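Local coordinates for enterotoxin type A (Staphylococcus aureus, PDB 1DYQ), which activates the host immune system, in its natural form, as a superantigen that binds unprocessed to MHC class II and T-cell receptor molecules, and causes staphylococcal food poisoning, at residues 11-16 with 180-185; 129-134 with 228-233; 151-156 with 216-221. The protein carries 3 engineered substitutions. All blocks are in the same frame, centred on the assembly; numbering follows the deposited sequence. Where two conformers were deposited one is given.

Contact 1: 11-16 with 180-185; sequences KDLRKK and VQRGLI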
loop_
_atom_site.group_PDB
_atom_site.type_symbol
_atom_site.label_atom_id
_atom_site.label_comp_id
_atom_site.label_asym_id
_atom_site.label_seq_id
_atom_site.Cartn_x
_atom_site.Cartn_y
_atom_site.Cartn_z
ATOM N N LYS A 11 7.743 -5.700 -21.324
ATOM C CA LYS A 11 9.085 -6.258 -21.543
ATOM C C LYS A 11 10.105 -5.625 -20.616
ATOM O O LYS A 11 11.189 -6.176 -20.402
ATOM C CB LYS A 11 9.517 -6.205 -22.991
ATOM C CG LYS A 11 10.776 -6.996 -23.322
ATOM C CD LYS A 11 10.801 -8.337 -22.607
ATOM C CE LYS A 11 11.615 -9.363 -23.375
ATOM N NZ LYS A 11 11.096 -9.538 -24.762
ATOM N N ASP A 12 9.736 -4.523 -19.969
ATOM C CA ASP A 12 10.579 -3.829 -19.031
ATOM C C ASP A 12 10.325 -4.257 -17.576
ATOM O O ASP A 12 10.992 -3.731 -16.688
ATOM C CB ASP A 12 10.419 -2.318 -19.149
ATOM C CG ASP A 12 11.073 -1.728 -20.382
ATOM O OD1 ASP A 12 12.054 -2.311 -20.880
ATOM O OD2 ASP A 12 10.621 -0.646 -20.833
ATOM N N LEU A 13 9.424 -5.192 -17.372
ATOM C CA LEU A 13 9.115 -5.676 -16.022
ATOM C C LEU A 13 10.317 -6.435 -15.454
ATOM O O LEU A 13 10.953 -7.232 -16.151
ATOM C CB LEU A 13 7.886 -6.550 -15.996
ATOM C CG LEU A 13 6.508 -5.903 -16.192
ATOM C CD1 LEU A 13 5.433 -6.972 -16.302
ATOM C CD2 LEU A 13 6.184 -4.980 -15.002
ATOM N N ARG A 14 10.620 -6.161 -14.192
ATOM C CA ARG A 14 11.750 -6.822 -13.525
ATOM C C ARG A 14 11.400 -8.262 -13.215
ATOM O O ARG A 14 10.282 -8.614 -12.873
ATOM C CB ARG A 14 12.105 -6.052 -12.251
ATOM C CG ARG A 14 13.322 -6.617 -11.492
ATOM C CD ARG A 14 13.910 -5.469 -10.654
ATOM N NE ARG A 14 14.979 -5.865 -9.787
ATOM C CZ ARG A 14 14.899 -6.005 -8.462
ATOM N NH1 ARG A 14 13.752 -5.822 -7.843
ATOM N NH2 ARG A 14 15.994 -6.338 -7.777
ATOM N N LYS A 15 12.375 -9.164 -13.448
ATOM C CA LYS A 15 12.158 -10.577 -13.172
ATOM C C LYS A 15 12.316 -10.862 -11.679
ATOM O O LYS A 15 13.230 -10.342 -11.023
ATOM C CB LYS A 15 13.173 -11.424 -13.955
ATOM C CG LYS A 15 13.413 -10.970 -15.372
ATOM C CD LYS A 15 12.486 -11.595 -16.379
ATOM C CE LYS A 15 13.048 -11.464 -17.801
ATOM N NZ LYS A 15 14.381 -12.109 -17.923
ATOM N N LYS A 16 11.503 -11.753 -11.165
ATOM C CA LYS A 16 11.568 -12.207 -9.788
ATOM C C LYS A 16 12.937 -12.751 -9.420
ATOM O O LYS A 16 13.418 -12.605 -8.294
ATOM C CB LYS A 16 10.495 -13.281 -9.565
ATOM C CG LYS A 16 10.639 -13.986 -8.209
ATOM C CD LYS A 16 9.627 -15.135 -8.188
ATOM C CE LYS A 16 9.648 -15.906 -6.914
ATOM N NZ LYS A 16 8.732 -17.071 -6.905
ATOM N N VAL A 180 4.729 -17.125 -10.502
ATOM C CA VAL A 180 4.747 -15.855 -11.191
ATOM C C VAL A 180 6.143 -15.220 -11.129
ATOM O O VAL A 180 6.738 -15.177 -10.055
ATOM C CB VAL A 180 3.726 -14.891 -10.556
ATOM C CG1 VAL A 180 3.794 -13.502 -11.179
ATOM C CG2 VAL A 180 2.317 -15.455 -10.665
ATOM N N GLN A 181 6.674 -14.854 -12.271
ATOM C CA GLN A 181 8.013 -14.338 -12.398
ATOM C C GLN A 181 8.076 -12.869 -12.734
ATOM O O GLN A 181 9.119 -12.231 -12.618
ATOM C CB GLN A 181 8.835 -15.157 -13.427
ATOM C CG GLN A 181 8.889 -16.647 -13.117
ATOM C CD GLN A 181 9.605 -16.966 -11.810
ATOM O OE1 GLN A 181 10.622 -16.359 -11.509
ATOM N NE2 GLN A 181 9.027 -17.888 -11.064
ATOM N N ARG A 182 6.983 -12.333 -13.308
ATOM C CA ARG A 182 6.853 -10.921 -13.595
ATOM C C ARG A 182 5.395 -10.497 -13.323
ATOM O O ARG A 182 4.478 -11.278 -13.445
ATOM C CB ARG A 182 7.153 -10.591 -15.066
ATOM C CG ARG A 182 8.561 -10.875 -15.523
ATOM C CD ARG A 182 8.762 -10.514 -16.996
ATOM N NE ARG A 182 7.943 -11.359 -17.857
ATOM C CZ ARG A 182 7.310 -10.935 -18.951
ATOM N NH1 ARG A 182 7.370 -9.668 -19.314
ATOM N NH2 ARG A 182 6.602 -11.790 -19.677
ATOM N N GLY A 183 5.228 -9.208 -12.987
ATOM C CA GLY A 183 3.846 -8.759 -12.727
ATOM C C GLY A 183 3.737 -7.246 -12.636
ATOM O O GLY A 183 4.683 -6.556 -12.265
ATOM N N LEU A 184 2.602 -6.750 -13.118
ATOM C CA LEU A 184 2.299 -5.325 -13.177
ATOM C C LEU A 184 0.881 -5.072 -12.639
ATOM O O LEU A 184 -0.033 -5.850 -12.854
ATOM C CB LEU A 184 2.309 -4.881 -14.662
ATOM C CG LEU A 184 1.777 -3.463 -14.918
ATOM C CD1 LEU A 184 2.749 -2.430 -14.384
ATOM C CD2 LEU A 184 1.615 -3.256 -16.433
ATOM N N ILE A 185 0.753 -4.030 -11.795
ATOM C CA ILE A 185 -0.579 -3.636 -11.319
ATOM C C ILE A 185 -0.829 -2.176 -11.700
ATOM O O ILE A 185 0.059 -1.338 -11.661
ATOM C CB ILE A 185 -0.752 -3.823 -9.807
ATOM C CG1 ILE A 185 -2.184 -3.447 -9.370
ATOM C CG2 ILE A 185 0.267 -2.990 -9.035
ATOM C CD1 ILE A 185 -2.556 -4.056 -8.012
HETATM O O HOH W 1 7.704 -7.822 -12.687
HETATM O O HOH W 2 6.157 -15.947 -7.503
#
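Leu13 and Arg182 bring the N-terminal tail of the toxin against the beta-grasp domain, at the start of strand 182-188. The strand opens with a classic beta bulge, in which Gln181 and Arg182 both face Tyr232 of the adjacent strand 226-232. Leu13 is the buried apolar element. Both its methyls rest on the backbone of Gly183, just beyond the bulge: CD2 lies 3.5 Å from Gly183 O and 3.9 Å from Leu184 CB, and the leucine side chains cross at about a right angle.

Arg182 instead runs alongside Lys15, both chains pointing the same way. The two touch through methylenes, Lys15 CD to Arg182 CD at 3.9 Å, while the like-charged Lys15 NZ and Arg182 NE stay 6.5 Å apart. A bend at chi3 (-65°) turns the guanidinium out of the line of its stem. NE is paired with the terminal carboxylate of Ser234, and the group also makes a cation-pi contact with Tyr232.

At the far end Lys16 lies extended, with CG anti to the backbone N (chi1 170°), and crosses the Gln181 side chain at a slant; Lys16 CB is 3.6 Å from Gln181 OE1. The amide nitrogen of Gln181 and the ammonium of Lys16 share Asp174 as a partner, and Asn172 O takes a further bond from the lysine. The tail has one direct backbone bond to the strand in this contact, Lys16 N to Gln181 O at 2.8 Å and 156°, and a water joins Arg14 O to Gly183 N. A second water closes the lysine end, accepting from Lys16 NZ at 2.9 Å and donating to Val180 O at 2.7 Å.

Contact 2: 129-134 with 228-233; sequences NLWLDG and DIYLYT. With ZN (zinc ion), chain B.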
loop_
_atom_site.group_PDB
_atom_site.type_symbol
_atom_site.label_atom_id
_atom_site.label_comp_id
_atom_site.label_asym_id
_atom_site.label_seq_id
_atom_site.Cartn_x
_atom_site.Cartn_y
_atom_site.Cartn_z
ATOM N N ASN A 129 -9.433 -6.571 -13.494
ATOM C CA ASN A 129 -9.152 -7.401 -14.695
ATOM C C ASN A 129 -7.775 -8.054 -14.446
ATOM O O ASN A 129 -6.796 -7.325 -14.303
ATOM C CB ASN A 129 -9.066 -6.541 -15.932
ATOM C CG ASN A 129 -10.338 -5.741 -16.213
ATOM O OD1 ASN A 129 -10.282 -4.530 -16.399
ATOM N ND2 ASN A 129 -11.463 -6.423 -16.192
ATOM N N LEU A 130 -7.741 -9.368 -14.376
ATOM C CA LEU A 130 -6.474 -10.053 -14.147
ATOM C C LEU A 130 -6.170 -11.008 -15.318
ATOM O O LEU A 130 -7.020 -11.832 -15.658
ATOM C CB LEU A 130 -6.482 -10.823 -12.836
ATOM C CG LEU A 130 -5.146 -11.435 -12.398
ATOM C CD1 LEU A 130 -5.066 -11.455 -10.875
ATOM C CD2 LEU A 130 -5.030 -12.895 -12.884
ATOM N N TRP A 131 -4.982 -10.902 -15.836
ATOM C CA TRP A 131 -4.503 -11.830 -16.873
ATOM C C TRP A 131 -3.300 -12.603 -16.322
ATOM O O TRP A 131 -2.430 -11.996 -15.685
ATOM C CB TRP A 131 -4.124 -11.087 -18.133
ATOM C CG TRP A 131 -5.268 -10.473 -18.886
ATOM C CD1 TRP A 131 -5.996 -11.068 -19.873
ATOM C CD2 TRP A 131 -5.783 -9.144 -18.750
ATOM N NE1 TRP A 131 -6.944 -10.198 -20.357
ATOM C CE2 TRP A 131 -6.822 -8.991 -19.696
ATOM C CE3 TRP A 131 -5.463 -8.045 -17.945
ATOM C CZ2 TRP A 131 -7.551 -7.831 -19.821
ATOM C CZ3 TRP A 131 -6.190 -6.883 -18.071
ATOM C CH2 TRP A 131 -7.234 -6.771 -19.018
ATOM N N LEU A 132 -3.281 -13.904 -16.557
ATOM C CA LEU A 132 -2.118 -14.734 -16.197
ATOM C C LEU A 132 -1.562 -15.376 -17.484
ATOM O O LEU A 132 -2.299 -16.147 -18.124
ATOM C CB LEU A 132 -2.511 -15.791 -15.211
ATOM C CG LEU A 132 -1.496 -16.915 -14.906
ATOM C CD1 LEU A 132 -0.297 -16.319 -14.165
ATOM C CD2 LEU A 132 -2.181 -17.981 -14.069
ATOM N N ASP A 133 -0.397 -14.967 -17.902
ATOM C CA ASP A 133 0.169 -15.414 -19.191
ATOM C C ASP A 133 -0.824 -15.142 -20.309
ATOM O O ASP A 133 -1.046 -15.964 -21.205
ATOM C CB ASP A 133 0.563 -16.878 -19.139
ATOM C CG ASP A 133 1.720 -17.150 -18.174
ATOM O OD1 ASP A 133 2.708 -16.400 -18.214
ATOM O OD2 ASP A 133 1.603 -18.125 -17.409
ATOM N N GLY A 134 -1.462 -13.966 -20.262
ATOM C CA GLY A 134 -2.402 -13.531 -21.242
ATOM C C GLY A 134 -3.810 -14.027 -21.102
ATOM O O GLY A 134 -4.693 -13.539 -21.873
ATOM N N ASP A 228 -6.129 -3.256 -13.029
ATOM C CA ASP A 228 -5.650 -4.251 -13.984
ATOM C C ASP A 228 -4.371 -4.905 -13.445
ATOM O O ASP A 228 -3.482 -4.194 -12.997
ATOM C CB ASP A 228 -5.292 -3.640 -15.344
ATOM C CG ASP A 228 -6.457 -2.898 -15.944
ATOM O OD1 ASP A 228 -7.566 -3.438 -16.058
ATOM O OD2 ASP A 228 -6.197 -1.684 -16.146
ATOM N N ILE A 229 -4.361 -6.218 -13.506
ATOM C CA ILE A 229 -3.205 -6.984 -13.031
ATOM C C ILE A 229 -2.726 -7.908 -14.153
ATOM O O ILE A 229 -3.574 -8.651 -14.697
ATOM C CB ILE A 229 -3.579 -7.777 -11.775
ATOM C CG1 ILE A 229 -3.874 -6.771 -10.612
ATOM C CG2 ILE A 229 -2.408 -8.659 -11.344
ATOM C CD1 ILE A 229 -4.406 -7.447 -9.379
ATOM N N TYR A 230 -1.488 -7.815 -14.498
ATOM C CA TYR A 230 -0.861 -8.672 -15.522
ATOM C C TYR A 230 0.237 -9.515 -14.856
ATOM O O TYR A 230 1.198 -8.932 -14.337
ATOM C CB TYR A 230 -0.230 -7.795 -16.605
ATOM C CG TYR A 230 -1.154 -6.746 -17.176
ATOM C CD1 TYR A 230 -1.242 -5.476 -16.614
ATOM C CD2 TYR A 230 -1.975 -7.032 -18.275
ATOM C CE1 TYR A 230 -2.111 -4.530 -17.105
ATOM C CE2 TYR A 230 -2.829 -6.073 -18.787
ATOM C CZ TYR A 230 -2.892 -4.836 -18.206
ATOM O OH TYR A 230 -3.755 -3.867 -18.688
ATOM N N LEU A 231 0.069 -10.818 -14.868
ATOM C CA LEU A 231 1.029 -11.732 -14.258
ATOM C C LEU A 231 1.584 -12.684 -15.359
ATOM O O LEU A 231 0.840 -13.048 -16.251
ATOM C CB LEU A 231 0.385 -12.576 -13.192
ATOM C CG LEU A 231 -0.415 -11.852 -12.084
ATOM C CD1 LEU A 231 -1.070 -12.860 -11.185
ATOM C CD2 LEU A 231 0.562 -10.950 -11.313
ATOM N N TYR A 232 2.861 -12.962 -15.229
ATOM C CA TYR A 232 3.519 -13.863 -16.215
ATOM C C TYR A 232 4.328 -14.907 -15.459
ATOM O O TYR A 232 4.975 -14.597 -14.464
ATOM C CB TYR A 232 4.435 -13.049 -17.115
ATOM C CG TYR A 232 3.751 -11.880 -17.797
ATOM C CD1 TYR A 232 3.675 -10.642 -17.151
ATOM C CD2 TYR A 232 3.116 -12.023 -19.017
ATOM C CE1 TYR A 232 3.005 -9.585 -17.722
ATOM C CE2 TYR A 232 2.465 -10.955 -19.610
ATOM C CZ TYR A 232 2.412 -9.740 -18.955
ATOM O OH TYR A 232 1.753 -8.674 -19.527
ATOM N N THR A 233 4.346 -16.149 -15.984
ATOM C CA THR A 233 5.112 -17.205 -15.343
ATOM C C THR A 233 6.494 -17.403 -15.939
ATOM O O THR A 233 7.161 -18.416 -15.650
ATOM C CB THR A 233 4.354 -18.535 -15.306
ATOM O OG1 THR A 233 4.000 -18.919 -16.646
ATOM C CG2 THR A 233 3.113 -18.435 -14.446
HETATM ZN ZN ZN B . -7.914 -0.853 -17.192
HETATM O O HOH W 3 -0.776 -11.786 -18.524
#
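Leu130 and Ile229 form the apolar centre of this parallel strand pair, with Leu130 CD1 3.9 Å from Ile229 CG2. Two pairs further along, on the same face, Leu132 reaches across its neighbour in the same fashion, CD1 lying 3.9 Å from Leu231 CB. The backbones behind them are joined by an alternating ladder of nearly straight bonds: Ile229 N to Asn129 O, Trp131 N to Ile229 O, Leu231 N to Trp131 O and Asp133 N to Leu231 O. Such parallel pairing of the first and last strands is a hallmark of the beta-grasp fold.

The opposite face is aromatic. The Trp131 and Tyr230 rings lie side by side with planes only 6° apart, but they are slid so far that they barely overlap: the six-membered ring centroids are 5.1 Å apart, and contact falls on Trp131 CE3 and Tyr230 CE2 at 3.4 Å.

Polar groups close both ends. Asp228, on the aromatic face, binds the zinc ion through OD2 at 2.2 Å, and His188 and His226 complete the protein ligands. At the other end the Asp133 carboxylate grips Thr233 with both oxygens, each met on its syn side, a little out of the carboxylate plane: OD1 accepts from Thr233 N at 2.8 Å and OD2 from Thr233 OG1 at 2.6 Å. This pair of hydrogen bonds holds the carboxylate's rotation just past the end of strand 129-132.

Leu164 and Tyr168 of helix 153-168 cover the leucine face, strand 182-188 pairs antiparallel with the other edge of 226-232, and strand 135-137 flanks 129-132.

Contact 3: 151-156 with 216-221; sequences VTVQEL and DNKTIN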
loop_
_atom_site.group_PDB
_atom_site.type_symbol
_atom_site.label_atom_id
_atom_site.label_comp_id
_atom_site.label_asym_id
_atom_site.label_seq_id
_atom_site.Cartn_x
_atom_site.Cartn_y
_atom_site.Cartn_z
ATOM N N VAL A 151 -9.364 7.781 -2.325
ATOM C CA VAL A 151 -8.730 6.680 -1.621
ATOM C C VAL A 151 -7.238 6.660 -1.900
ATOM O O VAL A 151 -6.786 7.008 -2.985
ATOM C CB VAL A 151 -9.362 5.338 -2.020
ATOM C CG1 VAL A 151 -9.144 5.050 -3.519
ATOM C CG2 VAL A 151 -8.857 4.191 -1.182
ATOM N N THR A 152 -6.431 6.244 -0.905
ATOM C CA THR A 152 -5.009 6.121 -1.190
ATOM C C THR A 152 -4.815 4.913 -2.157
ATOM O O THR A 152 -5.484 3.891 -2.008
ATOM C CB THR A 152 -4.119 5.927 0.022
ATOM O OG1 THR A 152 -4.378 4.780 0.773
ATOM C CG2 THR A 152 -4.194 7.192 0.921
ATOM N N VAL A 153 -3.835 5.085 -3.010
ATOM C CA VAL A 153 -3.362 3.919 -3.802
ATOM C C VAL A 153 -2.880 2.841 -2.860
ATOM O O VAL A 153 -3.176 1.645 -3.034
ATOM C CB VAL A 153 -2.297 4.301 -4.808
ATOM C CG1 VAL A 153 -1.697 3.020 -5.439
ATOM C CG2 VAL A 153 -2.867 5.193 -5.907
ATOM N N GLN A 154 -2.231 3.198 -1.730
ATOM C CA GLN A 154 -1.830 2.237 -0.727
ATOM C C GLN A 154 -2.946 1.339 -0.265
ATOM O O GLN A 154 -2.798 0.110 -0.215
ATOM C CB GLN A 154 -1.161 2.957 0.495
ATOM C CG GLN A 154 -0.871 2.007 1.636
ATOM C CD GLN A 154 0.033 2.608 2.744
ATOM O OE1 GLN A 154 0.550 1.817 3.541
ATOM N NE2 GLN A 154 0.112 3.899 2.776
ATOM N N GLU A 155 -4.125 1.874 0.062
ATOM C CA GLU A 155 -5.251 1.082 0.511
ATOM C C GLU A 155 -5.646 0.011 -0.531
ATOM O O GLU A 155 -5.961 -1.096 -0.165
ATOM C CB GLU A 155 -6.452 1.952 0.869
ATOM C CG GLU A 155 -7.717 1.192 1.194
ATOM C CD GLU A 155 -8.834 2.042 1.733
ATOM O OE1 GLU A 155 -8.573 3.159 2.242
ATOM O OE2 GLU A 155 -10.014 1.608 1.645
ATOM N N LEU A 156 -5.652 0.436 -1.787
ATOM C CA LEU A 156 -6.030 -0.487 -2.873
ATOM C C LEU A 156 -4.927 -1.497 -3.156
ATOM O O LEU A 156 -5.247 -2.702 -3.307
ATOM C CB LEU A 156 -6.296 0.301 -4.160
ATOM C CG LEU A 156 -7.394 1.377 -4.058
ATOM C CD1 LEU A 156 -7.515 2.080 -5.398
ATOM C CD2 LEU A 156 -8.709 0.782 -3.603
ATOM N N ASP A 216 4.373 9.391 -0.916
ATOM C CA ASP A 216 3.714 10.504 -1.570
ATOM C C ASP A 216 2.245 10.665 -1.187
ATOM O O ASP A 216 1.607 11.652 -1.585
ATOM C CB ASP A 216 3.851 10.351 -3.088
ATOM C CG ASP A 216 3.192 9.138 -3.682
ATOM O OD1 ASP A 216 2.637 8.236 -3.051
ATOM O OD2 ASP A 216 3.253 9.061 -4.973
ATOM N N ASN A 217 1.675 9.701 -0.462
ATOM C CA ASN A 217 0.268 9.715 -0.109
ATOM C C ASN A 217 -0.608 10.003 -1.328
ATOM O O ASN A 217 -1.585 10.717 -1.284
ATOM C CB ASN A 217 -0.019 10.756 1.005
ATOM C CG ASN A 217 -1.196 10.386 1.852
ATOM O OD1 ASN A 217 -1.070 9.878 2.972
ATOM N ND2 ASN A 217 -2.431 10.579 1.377
ATOM N N LYS A 218 -0.246 9.298 -2.442
ATOM C CA LYS A 218 -1.063 9.470 -3.655
ATOM C C LYS A 218 -2.490 8.999 -3.394
ATOM O O LYS A 218 -2.712 7.879 -2.911
ATOM C CB LYS A 218 -0.436 8.661 -4.799
ATOM C CG LYS A 218 -1.219 8.730 -6.090
ATOM C CD LYS A 218 -1.105 10.064 -6.780
ATOM C CE LYS A 218 -1.616 9.909 -8.241
ATOM N NZ LYS A 218 -1.704 11.249 -8.881
ATOM N N THR A 219 -3.457 9.821 -3.792
ATOM C CA THR A 219 -4.860 9.468 -3.658
ATOM C C THR A 219 -5.510 9.533 -5.048
ATOM O O THR A 219 -5.030 10.279 -5.891
ATOM C CB THR A 219 -5.607 10.466 -2.740
ATOM O OG1 THR A 219 -6.895 9.971 -2.382
ATOM C CG2 THR A 219 -5.798 11.793 -3.465
ATOM N N ILE A 220 -6.484 8.675 -5.234
ATOM C CA ILE A 220 -7.225 8.690 -6.513
ATOM C C ILE A 220 -8.710 8.597 -6.242
ATOM O O ILE A 220 -9.181 8.179 -5.174
ATOM C CB ILE A 220 -6.790 7.541 -7.438
ATOM C CG1 ILE A 220 -7.110 6.194 -6.834
ATOM C CG2 ILE A 220 -5.349 7.689 -7.890
ATOM C CD1 ILE A 220 -6.679 4.976 -7.615
ATOM N N ASN A 221 -9.502 9.010 -7.244
ATOM C CA ASN A 221 -10.955 8.902 -7.157
ATOM C C ASN A 221 -11.410 7.470 -7.457
ATOM O O ASN A 221 -11.039 6.924 -8.500
ATOM C CB ASN A 221 -11.602 9.865 -8.170
ATOM C CG ASN A 221 -13.065 10.091 -7.791
ATOM O OD1 ASN A 221 -13.873 9.188 -7.823
ATOM N ND2 ASN A 221 -13.369 11.311 -7.350
HETATM O O HOH W 4 -0.990 5.994 -1.707
#
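Val151 and Ile220 pair in a short two-stranded antiparallel ladder, 150-152 with 219-221, whose first strand leads directly into the N-cap of helix 153-168 of the beta-grasp domain. The tight part lies on the face carrying these two residues. They form a hydrogen-bonded pair, Val151 N to Ile220 O at 2.9 Å and Ile220 N to Val151 O at 2.8 Å, and their side chains lie alongside each other. Ile220 then extends beneath the first turn of the helix: its CD1 meets Leu156 CD1 at 3.7 Å, and its CG2 packs on Val153 CG2 at 4.0 Å. With CG1 between the backbone N and the carbonyl carbon (chi1 64°), the CG1 arm carries CD1 to Leu156 while CG2 faces Val153. Phe187 of strand 182-188 touches Val153, Leu156 and Ile220 and joins this apolar cluster.

Toward Lys218 the packing thins. That residue is exposed; its CG rests on Val153 CG2, but the rest of the chain leads away from the helix. Its carbonyl still binds Val153 N at 3.0 Å, and a water that donates to Lys218 O also accepts from Gln154 N, so a water links the first turn of the helix to the same carbonyl. Asn217 returns inward and gives its amide hydrogen to Val112 O, while Gln154 bonds to Tyr109 and Ala91, tying this corner to the OB-fold domain.

The cap itself is made by Thr152, whose OG1 accepts from Glu155 N at 3.0 Å with an N-H...O angle of 154°.

How the contacts relate
Contacts 1 and 2 are neighbours in one sheet, their centres 10 Å apart, and meet where strands 182-188 and 226-232 pair: Leu184 N lies 2.9 Å from Tyr230 O, and Gln181 N 2.8 Å from Tyr232 O, both probable hydrogen bonds. Contact 3 stands apart, about 22 Å from each of the others between centres, and is joined to them through the chain, since helix 153-168 leads on to strand 182-188 and strand 219-221 to strand 226-232. Zinc, needed for the interaction with MHC class II, is bound directly in contact 2; the side chains of Leu184 in contact 1 and Ile220 in contact 3 lie about 10 Å and 11 Å from it.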